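Local coordinates for protein ATP-dependent kinase YFH7 (Saccharomyces cerevisiae, PDB 2GA8) that acts as an ATP-dependent kinase of the P-loop type and could be involved in endoplasmic reticulum membrane assembly, at residues F195-L198 with C199-A203; E303-V306 with A307-L311. One frame throughout, in Å; residues are numbered along the deposited sequence.

How the contacts relate
Each contact lies within one helix, side chains of one turn meeting those of the next; contact 1 comes first along the chain. Contact 1 belongs to helix 192-206, near the middle of the molecule, packed against strand 262-267 of the five-stranded parallel sheet, helix 275-285 and strand 134-136 of the mixed sheet. Contact 2 belongs to helix 299-312, which follows strand 290-296 of the same parallel sheet and lies at the periphery beside helix 319-328. The centres of contacts 1 and 2 are about 33 Å apart. Between contacts 1 and 2 the nearest atoms are about 17 Å apart. Contact 1 is therefore largely buried, whereas contact 2 brings Arg309 close to the P-loop, where ATP is expected to bind.

Contact 1: F195-L198 with C199-A203; sequences FLQL and CKILA. With SO4 (sulfate ion), chain I.
Lys200 meets Gln197 one turn apart on helix 192-206, and the lysine can be followed atom by atom. Its CB rests against the carbonyl oxygens of Gln197 and Leu196, and Lys200 CG, turned anti to its own carbonyl carbon (chi1 -66°), lies 3.4 Å from Leu196 O. That oxygen also accepts the Lys200 backbone N-H, so the start of the chain hugs the preceding turn. From there the chain runs fully extended: Lys200 CD passes 3.8 Å from Gln197 OE1, and CE comes near Leu196 CG. At the tip, Lys200 NZ donates to O2 of a sulfate ion at 2.8 Å. A water completes a bridge back to the glutamine, accepting from Lys200 NZ at 3.0 Å and donating to Gln197 OE1 at 2.8 Å. A bend at chi2 (55°) carries the Gln197 amide across the lysine chain, with OE1 nearest CD.

Around the helix the contacts become apolar. Cys199 SG approaches the Phe195 ring obliquely, 3.7 Å from Phe195 CE2, in a sulfur-aromatic contact, while Phe164 packs edge-to-face with the same ring. Leu198 CG reaches Leu202 CD1 at 4.1 Å; Leu202 continues onto strand 262-267 and Leu198 onto strand 134-136, placing this helix between the two sheets.

The helix is thus largely buried, and Lys200 alone among the touching residues reaches the surface, where its ammonium group shares the sulfate with Lys279 of helix 275-285. The anion, probably from the crystallisation liquor, would offset the positive charge gathered there by the two lysines.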
# COMPACT_ATOMS: atom_id res chain seq x y z
N PHE A 195 -2.06 3.39 7.55
CA PHE A 195 -1.39 2.49 6.62
C PHE A 195 -0.98 1.25 7.42
O PHE A 195 -1.11 0.12 6.96
CB PHE A 195 -0.15 3.13 6.00
CG PHE A 195 0.43 2.31 4.88
CD1 PHE A 195 -0.10 2.42 3.60
CD2 PHE A 195 1.41 1.37 5.13
CE1 PHE A 195 0.35 1.59 2.57
CE2 PHE A 195 1.87 0.53 4.11
CZ PHE A 195 1.34 0.64 2.84
N LEU A 196 -0.46 1.47 8.62
CA LEU A 196 -0.08 0.35 9.47
C LEU A 196 -1.33 -0.48 9.74
O LEU A 196 -1.27 -1.71 9.76
CB LEU A 196 0.51 0.86 10.79
CG LEU A 196 0.84 -0.21 11.84
CD1 LEU A 196 1.83 -1.21 11.24
CD2 LEU A 196 1.42 0.45 13.09
N GLN A 197 -2.47 0.18 9.94
CA GLN A 197 -3.70 -0.54 10.20
C GLN A 197 -4.08 -1.39 8.99
O GLN A 197 -4.59 -2.50 9.15
CB GLN A 197 -4.84 0.43 10.54
CG GLN A 197 -6.07 -0.24 11.12
CD GLN A 197 -5.76 -1.09 12.35
OE1 GLN A 197 -4.99 -0.69 13.22
NE2 GLN A 197 -6.38 -2.26 12.43
N LEU A 198 -3.84 -0.89 7.78
CA LEU A 198 -4.14 -1.69 6.60
C LEU A 198 -3.25 -2.93 6.63
O LEU A 198 -3.69 -4.03 6.30
CB LEU A 198 -3.88 -0.89 5.31
CG LEU A 198 -3.98 -1.69 4.00
CD1 LEU A 198 -5.38 -2.25 3.84
CD2 LEU A 198 -3.63 -0.78 2.82
N CYS A 199 -1.99 -2.75 7.03
CA CYS A 199 -1.07 -3.89 7.09
C CYS A 199 -1.52 -4.92 8.12
O CYS A 199 -1.36 -6.11 7.90
CB CYS A 199 0.35 -3.42 7.39
SG CYS A 199 1.06 -2.47 6.03
N LYS A 200 -2.09 -4.47 9.24
CA LYS A 200 -2.57 -5.40 10.26
C LYS A 200 -3.78 -6.17 9.72
O LYS A 200 -3.96 -7.36 10.00
CB LYS A 200 -2.99 -4.65 11.53
CG LYS A 200 -1.86 -3.97 12.27
CD LYS A 200 -2.35 -3.41 13.60
CE LYS A 200 -1.21 -2.86 14.43
NZ LYS A 200 -1.69 -2.38 15.76
N ILE A 201 -4.62 -5.48 8.95
CA ILE A 201 -5.79 -6.09 8.35
C ILE A 201 -5.34 -7.13 7.34
O ILE A 201 -5.86 -8.24 7.30
CB ILE A 201 -6.67 -5.01 7.65
CG1 ILE A 201 -7.36 -4.16 8.71
CG2 ILE A 201 -7.67 -5.67 6.71
CD1 ILE A 201 -8.15 -2.99 8.15
N LEU A 202 -4.35 -6.77 6.52
CA LEU A 202 -3.84 -7.70 5.53
C LEU A 202 -3.21 -8.93 6.19
O LEU A 202 -3.41 -10.06 5.73
CB LEU A 202 -2.81 -7.02 4.63
CG LEU A 202 -3.37 -5.93 3.71
CD1 LEU A 202 -2.24 -5.29 2.92
CD2 LEU A 202 -4.39 -6.56 2.76
N ALA A 203 -2.45 -8.71 7.25
CA ALA A 203 -1.81 -9.83 7.94
C ALA A 203 -2.87 -10.75 8.53
O ALA A 203 -2.70 -11.97 8.54
CB ALA A 203 -0.88 -9.31 9.04
S SO4 I . 0.80 -0.56 17.78
O1 SO4 I . 1.00 0.62 16.92
O2 SO4 I . -0.64 -0.85 17.89
O3 SO4 I . 1.49 -1.72 17.17
O4 SO4 I . 1.36 -0.30 19.12
O HOH W 1 -4.66 -1.92 15.75

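Contact 2: E303-V306 with A307-L311. With SO4 (sulfate ion), chain F; SO4 (sulfate ion), chain G.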
# COMPACT_ATOMS: atom_id res chain seq x y z
N GLU A 303 17.85 11.64 -11.22
CA GLU A 303 17.90 13.08 -11.00
C GLU A 303 17.19 13.79 -12.15
O GLU A 303 16.40 14.70 -11.94
CB GLU A 303 19.35 13.56 -10.94
CG GLU A 303 19.50 15.04 -10.71
CD GLU A 303 20.94 15.48 -10.81
OE1 GLU A 303 21.48 15.48 -11.94
OE2 GLU A 303 21.53 15.82 -9.77
N GLU A 304 17.49 13.35 -13.37
CA GLU A 304 16.88 13.94 -14.55
C GLU A 304 15.38 13.68 -14.57
O GLU A 304 14.60 14.57 -14.90
CB GLU A 304 17.51 13.38 -15.82
CG GLU A 304 16.91 13.98 -17.09
CD GLU A 304 17.34 13.25 -18.35
OE1 GLU A 304 16.99 12.06 -18.50
OE2 GLU A 304 18.04 13.87 -19.18
N ARG A 305 15.00 12.46 -14.23
CA ARG A 305 13.59 12.07 -14.22
C ARG A 305 12.78 12.93 -13.26
O ARG A 305 11.71 13.44 -13.62
CB ARG A 305 13.46 10.59 -13.86
CG ARG A 305 12.05 10.03 -13.95
CD ARG A 305 12.01 8.51 -13.79
NE ARG A 305 12.70 7.82 -14.88
CZ ARG A 305 14.01 7.56 -14.91
NH1 ARG A 305 14.79 7.93 -13.91
NH2 ARG A 305 14.54 6.94 -15.96
N VAL A 306 13.28 13.10 -12.04
CA VAL A 306 12.58 13.90 -11.04
C VAL A 306 12.61 15.38 -11.40
O VAL A 306 11.63 16.09 -11.21
CB VAL A 306 13.20 13.69 -9.64
CG1 VAL A 306 12.57 14.64 -8.63
CG2 VAL A 306 12.99 12.25 -9.19
N ALA A 307 13.74 15.85 -11.92
CA ALA A 307 13.85 17.25 -12.31
C ALA A 307 12.77 17.54 -13.35
O ALA A 307 12.09 18.56 -13.29
CB ALA A 307 15.22 17.54 -12.87
N LYS A 308 12.61 16.62 -14.30
CA LYS A 308 11.60 16.79 -15.35
C LYS A 308 10.19 16.81 -14.78
O LYS A 308 9.34 17.57 -15.25
CB LYS A 308 11.71 15.68 -16.38
CG LYS A 308 12.91 15.77 -17.30
CD LYS A 308 12.78 14.72 -18.38
CE LYS A 308 13.89 14.80 -19.40
NZ LYS A 308 13.70 13.74 -20.43
N ARG A 309 9.92 15.98 -13.78
CA ARG A 309 8.59 15.95 -13.18
C ARG A 309 8.28 17.29 -12.55
O ARG A 309 7.16 17.81 -12.68
CB ARG A 309 8.49 14.85 -12.12
CG ARG A 309 8.53 13.45 -12.68
CD ARG A 309 8.32 12.43 -11.57
NE ARG A 309 8.39 11.07 -12.07
CZ ARG A 309 8.28 9.99 -11.31
NH1 ARG A 309 8.11 10.12 -10.00
NH2 ARG A 309 8.36 8.78 -11.85
N HIS A 310 9.26 17.86 -11.86
CA HIS A 310 9.07 19.15 -11.22
C HIS A 310 8.83 20.24 -12.25
O HIS A 310 8.04 21.16 -12.02
CB HIS A 310 10.28 19.52 -10.36
CG HIS A 310 10.34 18.77 -9.06
ND1 HIS A 310 10.35 17.39 -9.00
CD2 HIS A 310 10.38 19.20 -7.78
CE1 HIS A 310 10.39 17.01 -7.73
NE2 HIS A 310 10.41 18.09 -6.98
N LEU A 311 9.52 20.15 -13.38
CA LEU A 311 9.36 21.14 -14.44
C LEU A 311 7.98 21.01 -15.07
O LEU A 311 7.29 22.01 -15.27
CB LEU A 311 10.44 20.95 -15.51
CG LEU A 311 10.41 21.93 -16.69
CD1 LEU A 311 10.59 23.35 -16.18
CD2 LEU A 311 11.50 21.57 -17.69
S SO4 F . 8.09 9.37 -15.30
O1 SO4 F . 8.63 10.62 -14.74
O2 SO4 F . 6.62 9.40 -15.26
O3 SO4 F . 8.55 9.22 -16.70
O4 SO4 F . 8.58 8.22 -14.51
S SO4 G . 8.28 6.37 -8.77
O1 SO4 G . 8.08 7.76 -8.29
O2 SO4 G . 6.99 5.66 -8.75
O3 SO4 G . 8.85 6.40 -10.13
O4 SO4 G . 9.24 5.69 -7.87
O HOH W 2 14.08 11.34 -17.93
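Val306 and His310 form the tight side of helix 299-312, which runs beside the P-loop of this kinase. The imidazole lies alongside the valine, with His310 CE1 only 3.3 Å from Val306 CG1. His310 CG stands anti to the carbonyl carbon (chi1 -76°), which swings ND1 back over the preceding turn. His310 ND1 donates to Val306 O at 2.9 Å in a bent bond (138°) from above the carbonyl plane, limiting the rotation of the imidazole. The same oxygen accepts the His310 backbone N-H from the opposite face of that plane. The ring also packs on Lys325 of helix 319-328.

The other side is looser. Glu304 and Lys308 run side by side, yet Glu304 OE1 and Lys308 NZ stay 4.2 Å apart, too far for a direct ion pair. A water donates to that carboxylate and accepts only weakly from the lysine.

Arg309 extends toward the P-loop, whose Gly34 to Ser38 also bind sulfate here, consistent with a phosphate site. Its guanidinium edge grips two sulfates: NE and NH2 hold one, NH1 and NH2 the other. Arg309 NE donates to O1 of the sulfate that NE and NH2 share, at 2.7 Å and nearly straight (175°).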